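PDB 2WNR: exosome complex component Rrp42 from Methanothermobacter thermautotrophicus, which probably serves as a non-catalytic subunit of the RNA-degrading archaeal exosome, contributing to the structure of the active site of its partner Rrp41. Local coordinates for residues M78-M90 with P100-D112. Residues are numbered along the deposited sequence; the frame is centred on the assembly and turned at random.
Sequences MGVILTNSELLPM and PDERSVELSRVVD
T83 and D112 meet through a hydroxyl-carboxylate bond: OG1 of T83 donates to OD2 of D112 over 2.8 Å. The hydroxyl reaches that oxygen on its anti side, 18° out of the carboxylate plane, while OD1 of D112 pairs with R116 on the same helix, so both carboxylate oxygens have partners. With T83 OG1 turned beside its own backbone N (chi1 -57°), the methyl CG2 is left to lie 3.6 Å from the carbonyl O of S108. Replacing T83 by valine would remove the hydroxyl, and D112 OD2 would probably lose this donor, leaving the carboxylate less firmly fixed in rotation.

Further along, S85 and S104 join their hydroxyls in a weak hydrogen bond, OG to OG 3.3 Å, and a water links S104 OG to the backbone N of L87. The small S85, S104 and S108 side chains lie between strand 80-87 and helix 102-112, whose segment axes come within 7.3 Å.

At the other end L87 lays CD2 over the first helical turn, 3.7 Å from CA of S104. D101 caps that turn, its OD1 accepting from S104 N at 2.9 Å from above the carboxylate plane.

Strand 80-87 and helix 102-112 run roughly antiparallel, at 143°. Helix 102-117 lies in the connection from this strand to its parallel neighbour 133-145, packed on the mixed sheet of the α/β domain of the RNase PH family.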
loop_
_atom_site.group_PDB
_atom_site.type_symbol
_atom_site.label_atom_id
_atom_site.label_comp_id
_atom_site.label_asym_id
_atom_site.label_seq_id
_atom_site.Cartn_x
_atom_site.Cartn_y
_atom_site.Cartn_z
ATOM N N MET A 78 -26.636 -8.105 -12.984
ATOM C CA MET A 78 -26.534 -8.576 -11.608
ATOM C C MET A 78 -26.102 -7.483 -10.632
ATOM O O MET A 78 -25.282 -6.621 -10.963
ATOM C CB MET A 78 -25.590 -9.782 -11.511
ATOM C CG MET A 78 -25.948 -10.958 -12.420
ATOM S SD MET A 78 -27.611 -11.585 -12.109
ATOM C CE MET A 78 -27.517 -13.250 -12.802
ATOM N N GLY A 79 -26.679 -7.520 -9.434
ATOM C CA GLY A 79 -26.257 -6.658 -8.336
ATOM C C GLY A 79 -25.014 -7.274 -7.718
ATOM O O GLY A 79 -24.686 -8.429 -7.987
ATOM N N VAL A 80 -24.318 -6.510 -6.890
ATOM C CA VAL A 80 -23.036 -6.948 -6.362
ATOM C C VAL A 80 -23.101 -7.266 -4.868
ATOM O O VAL A 80 -23.770 -6.567 -4.101
ATOM C CB VAL A 80 -21.960 -5.889 -6.647
ATOM C CG1 VAL A 80 -20.610 -6.308 -6.065
ATOM C CG2 VAL A 80 -21.859 -5.620 -8.147
ATOM N N ILE A 81 -22.415 -8.331 -4.467
ATOM C CA ILE A 81 -22.142 -8.604 -3.047
ATOM C C ILE A 81 -20.640 -8.514 -2.805
ATOM O O ILE A 81 -19.857 -9.082 -3.559
ATOM C CB ILE A 81 -22.653 -9.996 -2.615
ATOM C CG1 ILE A 81 -24.178 -10.009 -2.554
ATOM C CG2 ILE A 81 -22.096 -10.390 -1.247
ATOM C CD1 ILE A 81 -24.777 -11.354 -2.178
ATOM N N LEU A 82 -20.248 -7.806 -1.749
ATOM C CA LEU A 82 -18.851 -7.659 -1.359
ATOM C C LEU A 82 -18.670 -8.029 0.113
ATOM O O LEU A 82 -19.123 -7.308 0.999
ATOM C CB LEU A 82 -18.397 -6.219 -1.598
ATOM C CG LEU A 82 -18.130 -5.830 -3.042
ATOM C CD1 LEU A 82 -18.294 -4.344 -3.233
ATOM C CD2 LEU A 82 -16.753 -6.280 -3.513
ATOM N N THR A 83 -18.005 -9.154 0.372
ATOM C CA THR A 83 -17.832 -9.662 1.729
ATOM C C THR A 83 -16.430 -9.352 2.219
ATOM O O THR A 83 -15.447 -9.626 1.538
ATOM C CB THR A 83 -18.101 -11.180 1.816
ATOM O OG1 THR A 83 -19.417 -11.451 1.328
ATOM C CG2 THR A 83 -18.007 -11.701 3.259
ATOM N N ASN A 84 -16.345 -8.744 3.396
ATOM C CA ASN A 84 -15.064 -8.461 4.013
ATOM C C ASN A 84 -15.150 -8.637 5.524
ATOM O O ASN A 84 -16.173 -8.318 6.134
ATOM C CB ASN A 84 -14.544 -7.059 3.658
ATOM C CG ASN A 84 -13.177 -6.773 4.292
ATOM O OD1 ASN A 84 -12.148 -7.257 3.816
ATOM N ND2 ASN A 84 -13.173 -5.999 5.387
ATOM N N SER A 85 -14.087 -9.161 6.123
ATOM C CA SER A 85 -14.092 -9.368 7.559
ATOM C C SER A 85 -12.890 -8.725 8.223
ATOM O O SER A 85 -11.780 -8.759 7.692
ATOM C CB SER A 85 -14.163 -10.855 7.903
ATOM O OG SER A 85 -13.193 -11.571 7.186
ATOM N N GLU A 86 -13.131 -8.127 9.379
ATOM C CA GLU A 86 -12.073 -7.554 10.179
ATOM C C GLU A 86 -11.796 -8.423 11.420
ATOM O O GLU A 86 -12.559 -8.397 12.389
ATOM C CB GLU A 86 -12.447 -6.128 10.584
ATOM C CG GLU A 86 -12.414 -5.134 9.447
ATOM C CD GLU A 86 -10.996 -4.731 9.039
ATOM O OE1 GLU A 86 -10.357 -3.964 9.793
ATOM O OE2 GLU A 86 -10.525 -5.153 7.956
ATOM N N LEU A 87 -10.717 -9.201 11.371
ATOM C CA LEU A 87 -10.309 -9.988 12.519
ATOM C C LEU A 87 -9.517 -9.082 13.474
ATOM O O LEU A 87 -8.299 -8.951 13.369
ATOM C CB LEU A 87 -9.502 -11.213 12.082
ATOM C CG LEU A 87 -10.247 -12.532 11.876
ATOM C CD1 LEU A 87 -11.459 -12.368 10.997
ATOM C CD2 LEU A 87 -9.322 -13.565 11.272
ATOM N N LEU A 88 -10.230 -8.449 14.397
ATOM C CA LEU A 88 -9.666 -7.373 15.187
ATOM C C LEU A 88 -8.648 -7.829 16.232
ATOM O O LEU A 88 -8.860 -8.823 16.945
ATOM C CB LEU A 88 -10.777 -6.593 15.900
ATOM C CG LEU A 88 -11.919 -5.974 15.085
ATOM C CD1 LEU A 88 -13.007 -5.406 15.989
ATOM C CD2 LEU A 88 -11.480 -4.958 14.036
ATOM N N PRO A 89 -7.549 -7.074 16.359
ATOM C CA PRO A 89 -6.657 -7.283 17.488
ATOM C C PRO A 89 -7.437 -7.382 18.807
ATOM O O PRO A 89 -7.015 -8.103 19.736
ATOM C CB PRO A 89 -5.783 -6.034 17.468
ATOM C CG PRO A 89 -5.737 -5.640 16.054
ATOM C CD PRO A 89 -7.065 -6.012 15.458
ATOM N N MET A 90 -8.567 -6.674 18.864
ATOM C CA MET A 90 -9.509 -6.736 19.987
ATOM C C MET A 90 -9.927 -8.177 20.281
ATOM O O MET A 90 -9.903 -8.628 21.435
ATOM C CB MET A 90 -10.746 -5.882 19.680
ATOM C CG MET A 90 -11.937 -6.105 20.595
ATOM S SD MET A 90 -12.888 -4.588 20.772
ATOM C CE MET A 90 -14.176 -4.876 19.590
ATOM N N PRO A 100 -6.336 -7.372 5.988
ATOM C CA PRO A 100 -6.695 -8.780 6.238
ATOM C C PRO A 100 -5.616 -9.811 5.872
ATOM O O PRO A 100 -5.202 -9.883 4.721
ATOM C CB PRO A 100 -7.930 -8.992 5.366
ATOM C CG PRO A 100 -8.525 -7.613 5.165
ATOM C CD PRO A 100 -7.332 -6.689 5.138
ATOM N N ASP A 101 -5.164 -10.589 6.865
ATOM C CA ASP A 101 -4.227 -11.689 6.654
ATOM C C ASP A 101 -4.885 -12.932 6.035
ATOM O O ASP A 101 -6.077 -12.937 5.745
ATOM C CB ASP A 101 -3.540 -12.049 7.979
ATOM C CG ASP A 101 -4.461 -12.793 8.956
ATOM O OD1 ASP A 101 -5.710 -12.704 8.848
ATOM O OD2 ASP A 101 -3.919 -13.475 9.853
ATOM N N GLU A 102 -4.092 -13.980 5.824
ATOM C CA GLU A 102 -4.570 -15.269 5.319
ATOM C C GLU A 102 -5.872 -15.697 5.966
ATOM O O GLU A 102 -6.850 -16.028 5.301
ATOM C CB GLU A 102 -3.571 -16.338 5.701
ATOM C CG GLU A 102 -2.463 -16.578 4.753
ATOM C CD GLU A 102 -1.557 -17.683 5.256
ATOM O OE1 GLU A 102 -1.619 -18.020 6.467
ATOM O OE2 GLU A 102 -0.783 -18.218 4.437
ATOM N N ARG A 103 -5.839 -15.711 7.295
ATOM C CA ARG A 103 -6.888 -16.225 8.147
ATOM C C ARG A 103 -8.177 -15.450 7.945
ATOM O O ARG A 103 -9.234 -16.048 7.859
ATOM C CB ARG A 103 -6.403 -16.123 9.577
ATOM C CG ARG A 103 -7.198 -16.822 10.636
ATOM C CD ARG A 103 -6.308 -16.936 11.910
ATOM N NE ARG A 103 -5.423 -15.768 12.071
ATOM C CZ ARG A 103 -4.681 -15.488 13.144
ATOM N NH1 ARG A 103 -4.682 -16.279 14.220
ATOM N NH2 ARG A 103 -3.934 -14.393 13.139
ATOM N N SER A 104 -8.080 -14.128 7.848
ATOM C CA SER A 104 -9.239 -13.273 7.609
ATOM C C SER A 104 -9.822 -13.521 6.229
ATOM O O SER A 104 -11.020 -13.738 6.085
ATOM C CB SER A 104 -8.845 -11.810 7.723
ATOM O OG SER A 104 -9.992 -10.992 7.719
ATOM N N VAL A 105 -8.953 -13.482 5.225
ATOM C CA VAL A 105 -9.304 -13.737 3.836
ATOM C C VAL A 105 -10.044 -15.061 3.657
ATOM O O VAL A 105 -11.057 -15.127 2.946
ATOM C CB VAL A 105 -8.045 -13.706 2.942
ATOM C CG1 VAL A 105 -8.342 -14.263 1.555
ATOM C CG2 VAL A 105 -7.489 -12.270 2.859
ATOM N N GLU A 106 -9.554 -16.110 4.313
ATOM C CA GLU A 106 -10.213 -17.403 4.204
ATOM C C GLU A 106 -11.618 -17.358 4.784
ATOM O O GLU A 106 -12.595 -17.689 4.094
ATOM C CB GLU A 106 -9.421 -18.500 4.895
ATOM C CG GLU A 106 -10.084 -19.853 4.686
ATOM C CD GLU A 106 -9.572 -20.903 5.625
ATOM O OE1 GLU A 106 -9.077 -20.534 6.708
ATOM O OE2 GLU A 106 -9.675 -22.100 5.278
ATOM N N LEU A 107 -11.706 -16.941 6.048
ATOM C CA LEU A 107 -12.985 -16.754 6.722
ATOM C C LEU A 107 -13.959 -15.989 5.834
ATOM O O LEU A 107 -15.068 -16.429 5.609
ATOM C CB LEU A 107 -12.800 -16.020 8.051
ATOM C CG LEU A 107 -13.994 -15.803 9.007
ATOM C CD1 LEU A 107 -14.703 -14.495 8.772
ATOM C CD2 LEU A 107 -14.999 -16.954 8.970
ATOM N N SER A 108 -13.500 -14.853 5.328
ATOM C CA SER A 108 -14.273 -13.968 4.467
ATOM C C SER A 108 -14.784 -14.660 3.204
ATOM O O SER A 108 -15.978 -14.639 2.918
ATOM C CB SER A 108 -13.414 -12.760 4.103
ATOM O OG SER A 108 -14.225 -11.636 3.878
ATOM N N ARG A 109 -13.884 -15.286 2.455
ATOM C CA ARG A 109 -14.258 -15.984 1.218
ATOM C C ARG A 109 -15.182 -17.179 1.429
ATOM O O ARG A 109 -16.037 -17.469 0.591
ATOM C CB ARG A 109 -13.014 -16.441 0.481
ATOM C CG ARG A 109 -12.239 -15.301 -0.113
ATOM C CD ARG A 109 -10.969 -15.789 -0.747
ATOM N NE ARG A 109 -11.210 -16.714 -1.851
ATOM C CZ ARG A 109 -11.564 -16.345 -3.075
ATOM N NH1 ARG A 109 -11.747 -15.064 -3.347
ATOM N NH2 ARG A 109 -11.740 -17.255 -4.010
ATOM N N VAL A 110 -15.003 -17.874 2.547
ATOM C CA VAL A 110 -15.842 -19.016 2.865
ATOM C C VAL A 110 -17.263 -18.574 3.170
ATOM O O VAL A 110 -18.218 -19.216 2.727
ATOM C CB VAL A 110 -15.229 -19.897 3.982
ATOM C CG1 VAL A 110 -16.231 -20.898 4.490
ATOM C CG2 VAL A 110 -14.041 -20.650 3.420
ATOM N N VAL A 111 -17.405 -17.459 3.879
ATOM C CA VAL A 111 -18.718 -16.879 4.143
ATOM C C VAL A 111 -19.329 -16.391 2.847
ATOM O O VAL A 111 -20.497 -16.645 2.566
ATOM C CB VAL A 111 -18.644 -15.705 5.115
ATOM C CG1 VAL A 111 -20.012 -15.041 5.236
ATOM C CG2 VAL A 111 -18.136 -16.170 6.468
ATOM N N ASP A 112 -18.528 -15.697 2.047
ATOM C CA ASP A 112 -19.000 -15.220 0.776
ATOM C C ASP A 112 -19.473 -16.376 -0.093
ATOM O O ASP A 112 -20.487 -16.264 -0.779
ATOM C CB ASP A 112 -17.923 -14.421 0.054
ATOM C CG ASP A 112 -18.454 -13.780 -1.216
ATOM O OD1 ASP A 112 -18.525 -14.484 -2.240
ATOM O OD2 ASP A 112 -18.827 -12.589 -1.180
HETATM O O HOH W 1 -8.838 -8.814 8.866
#